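Ethylbenzene dehydrogenase alpha-subunit (Aromatoleum aromaticum, PDB 2IVF) is the large catalytic subunit of a molybdenum enzyme, a molybdopterin oxidoreductase that holds two pterin guanine dinucleotides, a molybdenum atom and an iron/sulfur cluster. Local coordinates at residues Thr807-Tyr821 with Lys941-Arg953. Numbering follows the deposited sequence.
Sequences THTRRAQFYLDHDWY and KPLHLAGGYEQFR. With GOL (glycerol), chain H.
His808 carries CG trans to the backbone N (chi1 -167°), which lays its imidazole over one face of Tyr949; the backbone of His818 puts CB over the opposite face, and a similar chi1 (-176°) swings that imidazole on toward Gly947. On the first face the imidazole and phenol rings form an offset stack, with centroids 4.2 Å apart and planes inclined by 21°; on the second, the edge of the His818 ring is turned toward the Tyr949 face. The two nitrogens of the His818 ring bind different segments: ND1 accepts from Trp820 N and caps the helix that begins at Asp819, while NE2 donates to Gly947 O, near the ring plane, over 2.6 Å. At the rim of the Tyr949 ring, OH donates to Asp817 OD1, which lies in the ring plane at 2.4 Å, so short that the exact length is doubtful, and a weak bond from Gln813 NE2 adds a second partner.

Within this molybdopterin oxidoreductase chain, residues 941-953 belong to the connection between strands 915-917 and 969-975 of the mixed sheet to which the dinucleotide-binding domain, of the double-psi beta-barrel clan, contributes. The contact ties that connection to the loop leading into helix 819-824 and to the helix's first turn. Gln951, bent at chi2, uses both ends of its amide: OE1 takes a nearly straight bond from His808 N at 2.8 Å, and NE2 donates to Gln813 OE1 from above the carbonyl plane. Thr809 N and OG1 also donate to Gln813 OE1, so three donors grip this one oxygen.

Tyr821 is sandwiched between Leu943 CD1, centred on one face, and Phe952 on the other, where CE1 of Tyr821 comes within 3.4 Å of Phe952 CE2. O1 of a glycerol, probably from the crystallisation liquor, sits 3.4 Å above one face of the Phe952 ring, with Tyr949 CD2 over the other; it is hydrogen-bonded to Tyr821 OH and donates to Leu943 O.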
ATOM      1  N   THR A 807      11.771  23.391  27.242  1.00 21.24           N
ATOM      2  CA  THR A 807      12.513  22.341  27.924  1.00 20.64           C
ATOM      3  C   THR A 807      13.053  22.896  29.262  1.00 20.96           C
ATOM      4  O   THR A 807      13.097  24.098  29.464  1.00 20.24           O
ATOM      5  CB  THR A 807      13.737  21.848  27.107  1.00 21.01           C
ATOM      6  OG1 THR A 807      14.639  22.928  26.850  1.00 20.12           O
ATOM      7  CG2 THR A 807      13.368  21.177  25.824  1.00 18.80           C
ATOM      8  N   HIS A 808      13.436  21.989  30.159  1.00 20.31           N
ATOM      9  CA  HIS A 808      14.170  22.296  31.386  1.00 19.46           C
ATOM     10  C   HIS A 808      15.233  23.406  31.216  1.00 19.30           C
ATOM     11  O   HIS A 808      15.248  24.394  31.982  1.00 20.26           O
ATOM     12  CB  HIS A 808      14.839  21.018  31.867  1.00 20.11           C
ATOM     13  CG  HIS A 808      15.373  21.089  33.261  1.00 19.82           C
ATOM     14  ND1 HIS A 808      14.559  21.253  34.365  1.00 21.71           N
ATOM     15  CD2 HIS A 808      16.641  20.989  33.740  1.00 21.07           C
ATOM     16  CE1 HIS A 808      15.303  21.264  35.460  1.00 22.38           C
ATOM     17  NE2 HIS A 808      16.570  21.093  35.109  1.00 20.35           N
ATOM     18  N   THR A 809      16.116  23.203  30.249  1.00 18.89           N
ATOM     19  CA  THR A 809      17.245  24.104  29.936  1.00 19.27           C
ATOM     20  C   THR A 809      16.905  25.274  29.023  1.00 19.20           C
ATOM     21  O   THR A 809      17.771  26.142  28.763  1.00 18.58           O
ATOM     22  CB  THR A 809      18.377  23.350  29.234  1.00 18.00           C
ATOM     23  OG1 THR A 809      17.906  22.794  27.996  1.00 17.77           O
ATOM     24  CG2 THR A 809      18.963  22.257  30.144  1.00 19.48           C
ATOM     25  N   ARG A 810      15.668  25.282  28.523  1.00 20.36           N
ATOM     26  CA  ARG A 810      15.186  26.229  27.499  1.00 20.10           C
ATOM     27  C   ARG A 810      15.864  26.067  26.140  1.00 21.19           C
ATOM     28  O   ARG A 810      15.700  26.890  25.235  1.00 20.44           O
ATOM     29  CB  ARG A 810      15.292  27.667  27.959  1.00 21.00           C
ATOM     30  CG  ARG A 810      14.256  28.038  29.011  1.00 20.49           C
ATOM     31  CD  ARG A 810      12.846  28.215  28.385  1.00 23.59           C
ATOM     32  NE  ARG A 810      11.809  28.213  29.428  1.00 25.32           N
ATOM     33  CZ  ARG A 810      11.380  29.295  30.058  1.00 27.65           C
ATOM     34  NH1 ARG A 810      11.876  30.477  29.764  1.00 30.19           N
ATOM     35  NH2 ARG A 810      10.454  29.198  31.009  1.00 28.19           N
ATOM     36  N   ARG A 811      16.628  24.994  26.015  1.00 21.32           N
ATOM     37  CA  ARG A 811      17.361  24.697  24.804  1.00 20.38           C
ATOM     38  C   ARG A 811      17.080  23.300  24.303  1.00 20.86           C
ATOM     39  O   ARG A 811      16.357  22.521  24.927  1.00 19.36           O
ATOM     40  CB  ARG A 811      18.848  24.886  25.052  1.00 20.12           C
ATOM     41  CG  ARG A 811      19.194  26.337  25.312  1.00 19.75           C
ATOM     42  CD  ARG A 811      20.269  26.547  26.377  1.00 20.67           C
ATOM     43  NE  ARG A 811      20.628  27.952  26.290  1.00 21.34           N
ATOM     44  CZ  ARG A 811      19.926  28.952  26.819  1.00 21.59           C
ATOM     45  NH1 ARG A 811      18.875  28.713  27.591  1.00 23.23           N
ATOM     46  NH2 ARG A 811      20.321  30.199  26.619  1.00 20.91           N
ATOM     47  N   ALA A 812      17.577  23.011  23.096  1.00 20.41           N
ATOM     48  CA  ALA A 812      17.465  21.668  22.549  1.00 20.56           C
ATOM     49  C   ALA A 812      18.433  20.879  23.424  1.00 20.95           C
ATOM     50  O   ALA A 812      19.614  21.174  23.434  1.00 21.38           O
ATOM     51  CB  ALA A 812      17.859  21.630  21.122  1.00 19.64           C
ATOM     52  N   GLN A 813      17.908  19.908  24.148  1.00 19.63           N
ATOM     53  CA  GLN A 813      18.550  19.428  25.350  1.00 20.82           C
ATOM     54  C   GLN A 813      18.944  17.978  25.218  1.00 20.41           C
ATOM     55  O   GLN A 813      18.097  17.117  25.181  1.00 19.67           O
ATOM     56  CB  GLN A 813      17.618  19.599  26.517  1.00 20.47           C
ATOM     57  CG  GLN A 813      18.273  19.251  27.806  1.00 20.48           C
ATOM     58  CD  GLN A 813      17.422  19.528  29.000  1.00 21.89           C
ATOM     59  OE1 GLN A 813      16.552  20.399  28.954  1.00 20.87           O
ATOM     60  NE2 GLN A 813      17.679  18.810  30.093  1.00 21.24           N
ATOM     61  N   PHE A 814      20.245  17.741  25.093  1.00 21.41           N
ATOM     62  CA  PHE A 814      20.792  16.398  25.008  1.00 21.22           C
ATOM     63  C   PHE A 814      21.167  15.752  26.309  1.00 21.56           C
ATOM     64  O   PHE A 814      21.302  14.534  26.331  1.00 22.25           O
ATOM     65  CB  PHE A 814      21.944  16.409  24.049  1.00 21.77           C
ATOM     66  CG  PHE A 814      21.509  16.831  22.701  1.00 21.50           C
ATOM     67  CD1 PHE A 814      20.887  15.930  21.871  1.00 20.98           C
ATOM     68  CD2 PHE A 814      21.584  18.143  22.322  1.00 21.29           C
ATOM     69  CE1 PHE A 814      20.390  16.307  20.665  1.00 24.01           C
ATOM     70  CE2 PHE A 814      21.086  18.526  21.105  1.00 22.95           C
ATOM     71  CZ  PHE A 814      20.499  17.595  20.269  1.00 23.91           C
ATOM     72  N   TYR A 815      21.317  16.551  27.365  1.00 21.46           N
ATOM     73  CA  TYR A 815      21.593  16.026  28.701  1.00 21.35           C
ATOM     74  C   TYR A 815      20.338  16.053  29.579  1.00 21.45           C
ATOM     75  O   TYR A 815      19.846  17.131  29.928  1.00 22.22           O
ATOM     76  CB  TYR A 815      22.758  16.793  29.302  1.00 20.39           C
ATOM     77  CG  TYR A 815      23.313  16.206  30.573  1.00 19.56           C
ATOM     78  CD1 TYR A 815      23.876  14.940  30.593  1.00 18.55           C
ATOM     79  CD2 TYR A 815      23.295  16.918  31.743  1.00 17.53           C
ATOM     80  CE1 TYR A 815      24.385  14.393  31.789  1.00 19.18           C
ATOM     81  CE2 TYR A 815      23.792  16.382  32.914  1.00 17.75           C
ATOM     82  CZ  TYR A 815      24.346  15.133  32.935  1.00 17.87           C
ATOM     83  OH  TYR A 815      24.867  14.614  34.118  1.00 17.95           O
ATOM     84  N   LEU A 816      19.803  14.877  29.921  1.00 21.36           N
ATOM     85  CA  LEU A 816      18.611  14.795  30.799  1.00 21.41           C
ATOM     86  C   LEU A 816      19.091  14.386  32.171  1.00 22.06           C
ATOM     87  O   LEU A 816      19.433  13.232  32.402  1.00 22.87           O
ATOM     88  CB  LEU A 816      17.569  13.826  30.262  1.00 22.50           C
ATOM     89  CG  LEU A 816      17.172  14.130  28.808  1.00 20.59           C
ATOM     90  CD1 LEU A 816      16.297  13.010  28.210  1.00 20.80           C
ATOM     91  CD2 LEU A 816      16.437  15.464  28.686  1.00 19.70           C
ATOM     92  N   ASP A 817      19.151  15.358  33.063  1.00 21.59           N
ATOM     93  CA  ASP A 817      19.814  15.162  34.374  1.00 21.29           C
ATOM     94  C   ASP A 817      18.862  14.744  35.495  1.00 21.11           C
ATOM     95  O   ASP A 817      19.182  14.869  36.663  1.00 21.98           O
ATOM     96  CB  ASP A 817      20.681  16.364  34.727  1.00 20.85           C
ATOM     97  CG  ASP A 817      19.884  17.575  35.208  1.00 21.24           C
ATOM     98  OD1 ASP A 817      18.697  17.743  34.807  1.00 23.00           O
ATOM     99  OD2 ASP A 817      20.443  18.351  35.999  1.00 22.25           O
ATOM    100  N   HIS A 818      17.713  14.218  35.094  1.00 22.21           N
ATOM    101  CA  HIS A 818      16.699  13.637  35.958  1.00 21.63           C
ATOM    102  C   HIS A 818      17.283  12.349  36.526  1.00 21.59           C
ATOM    103  O   HIS A 818      17.909  11.573  35.810  1.00 20.53           O
ATOM    104  CB  HIS A 818      15.467  13.362  35.071  1.00 22.71           C
ATOM    105  CG  HIS A 818      14.262  12.854  35.793  1.00 23.13           C
ATOM    106  ND1 HIS A 818      14.182  11.579  36.315  1.00 24.62           N
ATOM    107  CD2 HIS A 818      13.057  13.432  36.028  1.00 25.09           C
ATOM    108  CE1 HIS A 818      12.999  11.412  36.886  1.00 24.05           C
ATOM    109  NE2 HIS A 818      12.295  12.523  36.727  1.00 22.52           N
ATOM    110  N   ASP A 819      17.045  12.112  37.812  1.00 21.06           N
ATOM    111  CA  ASP A 819      17.587  10.941  38.537  1.00 21.59           C
ATOM    112  C   ASP A 819      17.396   9.608  37.846  1.00 21.37           C
ATOM    113  O   ASP A 819      18.321   8.804  37.794  1.00 22.20           O
ATOM    114  CB  ASP A 819      16.988  10.875  39.947  1.00 20.89           C
ATOM    115  CG  ASP A 819      17.466  12.016  40.836  1.00 23.82           C
ATOM    116  OD1 ASP A 819      18.528  12.612  40.541  1.00 24.32           O
ATOM    117  OD2 ASP A 819      16.791  12.290  41.856  1.00 22.24           O
ATOM    118  N   TRP A 820      16.212   9.376  37.296  1.00 21.70           N
ATOM    119  CA  TRP A 820      15.944   8.116  36.609  1.00 22.25           C
ATOM    120  C   TRP A 820      16.865   7.929  35.413  1.00 21.56           C
ATOM    121  O   TRP A 820      17.360   6.822  35.154  1.00 22.61           O
ATOM    122  CB  TRP A 820      14.507   8.060  36.119  1.00 22.45           C
ATOM    123  CG  TRP A 820      13.470   7.868  37.194  1.00 23.58           C
ATOM    124  CD1 TRP A 820      13.554   8.170  38.488  1.00 23.26           C
ATOM    125  CD2 TRP A 820      12.127   7.448  36.958  1.00 23.69           C
ATOM    126  NE1 TRP A 820      12.358   7.891  39.123  1.00 23.80           N
ATOM    127  CE2 TRP A 820      11.462   7.456  38.184  1.00 24.32           C
ATOM    128  CE3 TRP A 820      11.440   7.043  35.818  1.00 24.35           C
ATOM    129  CZ2 TRP A 820      10.134   7.055  38.311  1.00 23.46           C
ATOM    130  CZ3 TRP A 820      10.123   6.656  35.939  1.00 23.50           C
ATOM    131  CH2 TRP A 820       9.485   6.674  37.170  1.00 23.69           C
ATOM    132  N   TYR A 821      17.047   8.988  34.634  1.00 22.21           N
ATOM    133  CA  TYR A 821      17.947   8.946  33.479  1.00 22.09           C
ATOM    134  C   TYR A 821      19.425   8.811  33.820  1.00 22.73           C
ATOM    135  O   TYR A 821      20.154   8.010  33.216  1.00 22.59           O
ATOM    136  CB  TYR A 821      17.708  10.157  32.563  1.00 23.01           C
ATOM    137  CG  TYR A 821      16.441   9.982  31.760  1.00 21.42           C
ATOM    138  CD1 TYR A 821      15.193  10.044  32.376  1.00 20.21           C
ATOM    139  CD2 TYR A 821      16.492   9.729  30.389  1.00 22.21           C
ATOM    140  CE1 TYR A 821      14.046   9.869  31.659  1.00 22.48           C
ATOM    141  CE2 TYR A 821      15.372   9.556  29.688  1.00 22.47           C
ATOM    142  CZ  TYR A 821      14.156   9.616  30.304  1.00 20.44           C
ATOM    143  OH  TYR A 821      13.054   9.432  29.557  1.00 25.01           O
ATOM    144  N   LYS A 941       8.455   1.471  27.794  1.00 23.45           N
ATOM    145  CA  LYS A 941       9.723   1.941  28.351  1.00 23.68           C
ATOM    146  C   LYS A 941       9.465   2.613  29.689  1.00 23.44           C
ATOM    147  O   LYS A 941       8.811   3.643  29.741  1.00 23.84           O
ATOM    148  CB  LYS A 941      10.481   2.875  27.371  1.00 23.44           C
ATOM    149  CG  LYS A 941      11.841   3.301  27.952  1.00 24.18           C
ATOM    150  CD  LYS A 941      12.842   3.631  26.874  1.00 24.90           C
ATOM    151  CE  LYS A 941      14.105   4.249  27.452  1.00 23.99           C
ATOM    152  NZ  LYS A 941      15.175   4.378  26.403  1.00 19.54           N
ATOM    153  N   PRO A 942       9.926   2.001  30.789  1.00 22.59           N
ATOM    154  CA  PRO A 942       9.580   2.526  32.103  1.00 22.29           C
ATOM    155  C   PRO A 942      10.015   3.974  32.372  1.00 22.85           C
ATOM    156  O   PRO A 942       9.371   4.651  33.170  1.00 20.11           O
ATOM    157  CB  PRO A 942      10.313   1.587  33.061  1.00 22.36           C
ATOM    158  CG  PRO A 942      10.462   0.380  32.352  1.00 22.82           C
ATOM    159  CD  PRO A 942      10.738   0.788  30.914  1.00 22.64           C
ATOM    160  N   LEU A 943      11.094   4.436  31.705  1.00 21.67           N
ATOM    161  CA  LEU A 943      11.605   5.791  31.930  1.00 21.34           C
ATOM    162  C   LEU A 943      10.566   6.805  31.456  1.00 21.81           C
ATOM    163  O   LEU A 943      10.555   7.943  31.908  1.00 23.16           O
ATOM    164  CB  LEU A 943      12.922   6.026  31.185  1.00 21.86           C
ATOM    165  CG  LEU A 943      14.129   5.238  31.697  1.00 21.75           C
ATOM    166  CD1 LEU A 943      15.366   5.699  30.900  1.00 21.42           C
ATOM    167  CD2 LEU A 943      14.277   5.442  33.172  1.00 18.13           C
ATOM    168  N   HIS A 944       9.657   6.373  30.601  1.00 21.15           N
ATOM    169  CA  HIS A 944       8.578   7.249  30.163  1.00 21.90           C
ATOM    170  C   HIS A 944       7.414   7.420  31.121  1.00 22.76           C
ATOM    171  O   HIS A 944       6.463   8.097  30.788  1.00 22.33           O
ATOM    172  CB  HIS A 944       8.127   6.880  28.770  1.00 22.51           C
ATOM    173  CG  HIS A 944       9.226   6.945  27.770  1.00 22.02           C
ATOM    174  ND1 HIS A 944       9.017   6.694  26.427  1.00 22.13           N
ATOM    175  CD2 HIS A 944      10.525   7.314  27.888  1.00 20.72           C
ATOM    176  CE1 HIS A 944      10.168   6.798  25.780  1.00 22.59           C
ATOM    177  NE2 HIS A 944      11.091   7.213  26.635  1.00 23.51           N
ATOM    178  N   LEU A 945       7.557   6.889  32.345  1.00 22.84           N
ATOM    179  CA  LEU A 945       6.682   7.190  33.458  1.00 23.94           C
ATOM    180  C   LEU A 945       7.224   8.399  34.207  1.00 24.39           C
ATOM    181  O   LEU A 945       6.577   8.907  35.097  1.00 25.44           O
ATOM    182  CB  LEU A 945       6.598   5.980  34.387  1.00 23.91           C
ATOM    183  CG  LEU A 945       5.821   4.784  33.796  1.00 23.86           C
ATOM    184  CD1 LEU A 945       6.199   3.483  34.493  1.00 22.01           C
ATOM    185  CD2 LEU A 945       4.300   5.048  33.864  1.00 22.87           C
ATOM    186  N   ALA A 946       8.405   8.886  33.831  1.00 24.64           N
ATOM    187  CA  ALA A 946       9.055   9.932  34.607  1.00 25.09           C
ATOM    188  C   ALA A 946       8.273  11.226  34.570  1.00 25.34           C
ATOM    189  O   ALA A 946       7.723  11.579  33.560  1.00 25.14           O
ATOM    190  CB  ALA A 946      10.485  10.176  34.117  1.00 25.49           C
ATOM    191  N   GLY A 947       8.270  11.939  35.690  1.00 25.01           N
ATOM    192  CA  GLY A 947       7.790  13.304  35.735  1.00 25.45           C
ATOM    193  C   GLY A 947       8.834  14.162  36.430  1.00 25.55           C
ATOM    194  O   GLY A 947      10.013  13.808  36.481  1.00 26.38           O
ATOM    195  N   GLY A 948       8.403  15.298  36.958  1.00 25.21           N
ATOM    196  CA  GLY A 948       9.294  16.196  37.698  1.00 24.83           C
ATOM    197  C   GLY A 948      10.374  16.769  36.808  1.00 24.33           C
ATOM    198  O   GLY A 948      11.506  16.964  37.245  1.00 24.00           O
ATOM    199  N   TYR A 949      10.040  16.994  35.536  1.00 24.05           N
ATOM    200  CA  TYR A 949      10.964  17.596  34.595  1.00 23.79           C
ATOM    201  C   TYR A 949      10.138  18.234  33.490  1.00 23.63           C
ATOM    202  O   TYR A 949       9.223  17.624  32.955  1.00 25.12           O
ATOM    203  CB  TYR A 949      11.846  16.519  33.974  1.00 23.71           C
ATOM    204  CG  TYR A 949      13.257  16.896  33.653  1.00 22.19           C
ATOM    205  CD1 TYR A 949      14.129  17.238  34.662  1.00 22.98           C
ATOM    206  CD2 TYR A 949      13.737  16.839  32.338  1.00 23.90           C
ATOM    207  CE1 TYR A 949      15.413  17.541  34.401  1.00 21.80           C
ATOM    208  CE2 TYR A 949      15.052  17.133  32.057  1.00 23.61           C
ATOM    209  CZ  TYR A 949      15.882  17.497  33.109  1.00 20.22           C
ATOM    210  OH  TYR A 949      17.174  17.785  32.919  1.00 22.46           O
ATOM    211  N   GLU A 950      10.498  19.436  33.102  1.00 23.33           N
ATOM    212  CA  GLU A 950       9.678  20.185  32.164  1.00 23.38           C
ATOM    213  C   GLU A 950       9.169  19.366  30.994  1.00 23.96           C
ATOM    214  O   GLU A 950       7.952  19.318  30.721  1.00 24.80           O
ATOM    215  CB  GLU A 950      10.463  21.390  31.649  1.00 23.02           C
ATOM    216  CG  GLU A 950       9.569  22.302  30.868  1.00 24.06           C
ATOM    217  CD  GLU A 950       9.833  23.760  31.080  1.00 27.40           C
ATOM    218  OE1 GLU A 950      10.589  24.139  32.017  1.00 29.89           O
ATOM    219  OE2 GLU A 950       9.249  24.534  30.292  1.00 29.38           O
ATOM    220  N   GLN A 951      10.082  18.723  30.288  1.00 22.80           N
ATOM    221  CA  GLN A 951       9.702  18.039  29.050  1.00 23.24           C
ATOM    222  C   GLN A 951       9.224  16.600  29.259  1.00 23.50           C
ATOM    223  O   GLN A 951       8.914  15.907  28.307  1.00 23.18           O
ATOM    224  CB  GLN A 951      10.833  18.049  28.038  1.00 23.05           C
ATOM    225  CG  GLN A 951      12.147  17.396  28.479  1.00 22.45           C
ATOM    226  CD  GLN A 951      13.169  18.447  28.793  1.00 22.52           C
ATOM    227  OE1 GLN A 951      12.928  19.294  29.655  1.00 19.92           O
ATOM    228  NE2 GLN A 951      14.303  18.423  28.101  1.00 18.67           N
ATOM    229  N   PHE A 952       9.208  16.149  30.504  1.00 23.83           N
ATOM    230  CA  PHE A 952       8.648  14.845  30.859  1.00 23.89           C
ATOM    231  C   PHE A 952       7.208  15.060  31.285  1.00 24.33           C
ATOM    232  O   PHE A 952       6.938  15.504  32.407  1.00 25.40           O
ATOM    233  CB  PHE A 952       9.468  14.190  31.969  1.00 24.80           C
ATOM    234  CG  PHE A 952      10.904  13.835  31.571  1.00 24.41           C
ATOM    235  CD1 PHE A 952      11.355  13.924  30.269  1.00 23.34           C
ATOM    236  CD2 PHE A 952      11.784  13.373  32.540  1.00 26.00           C
ATOM    237  CE1 PHE A 952      12.666  13.596  29.946  1.00 24.94           C
ATOM    238  CE2 PHE A 952      13.101  13.053  32.230  1.00 25.10           C
ATOM    239  CZ  PHE A 952      13.539  13.158  30.943  1.00 23.67           C
ATOM    240  N   ARG A 953       6.275  14.763  30.390  1.00 24.90           N
ATOM    241  CA  ARG A 953       4.854  15.103  30.613  1.00 24.62           C
ATOM    242  C   ARG A 953       3.934  14.400  29.648  1.00 25.39           C
ATOM    243  O   ARG A 953       4.369  13.844  28.642  1.00 25.65           O
ATOM    244  CB  ARG A 953       4.618  16.599  30.498  1.00 24.67           C
ATOM    245  CG  ARG A 953       4.899  17.171  29.129  1.00 24.06           C
ATOM    246  CD  ARG A 953       5.265  18.687  29.180  1.00 24.79           C
ATOM    247  NE  ARG A 953       6.111  19.105  28.032  1.00 23.57           N
ATOM    248  CZ  ARG A 953       6.696  20.300  27.934  1.00 23.42           C
ATOM    249  NH1 ARG A 953       6.544  21.186  28.893  1.00 27.96           N
ATOM    250  NH2 ARG A 953       7.440  20.609  26.884  1.00 27.32           N
TER
HETATM  251  C1  GOL H1981       9.057  10.350  30.390  1.00 36.81           C
HETATM  252  O1  GOL H1981      10.473  10.609  30.400  1.00 32.34           O
HETATM  253  C2  GOL H1981       8.016  11.454  30.217  1.00 36.92           C
HETATM  254  O2  GOL H1981       7.723  11.862  28.891  1.00 38.23           O
HETATM  255  C3  GOL H1981       6.674  11.084  30.858  1.00 39.64           C
HETATM  256  O3  GOL H1981       5.537  11.018  29.991  1.00 34.43           O
HETATM  257  O   HOH W   1      12.599  25.937  31.773  1.00 35.11           O
HETATM  258  O   HOH W   2      11.113  25.683  29.132  1.00 40.45           O
HETATM  259  O   HOH W   3      12.007  21.086  34.857  1.00 28.26           O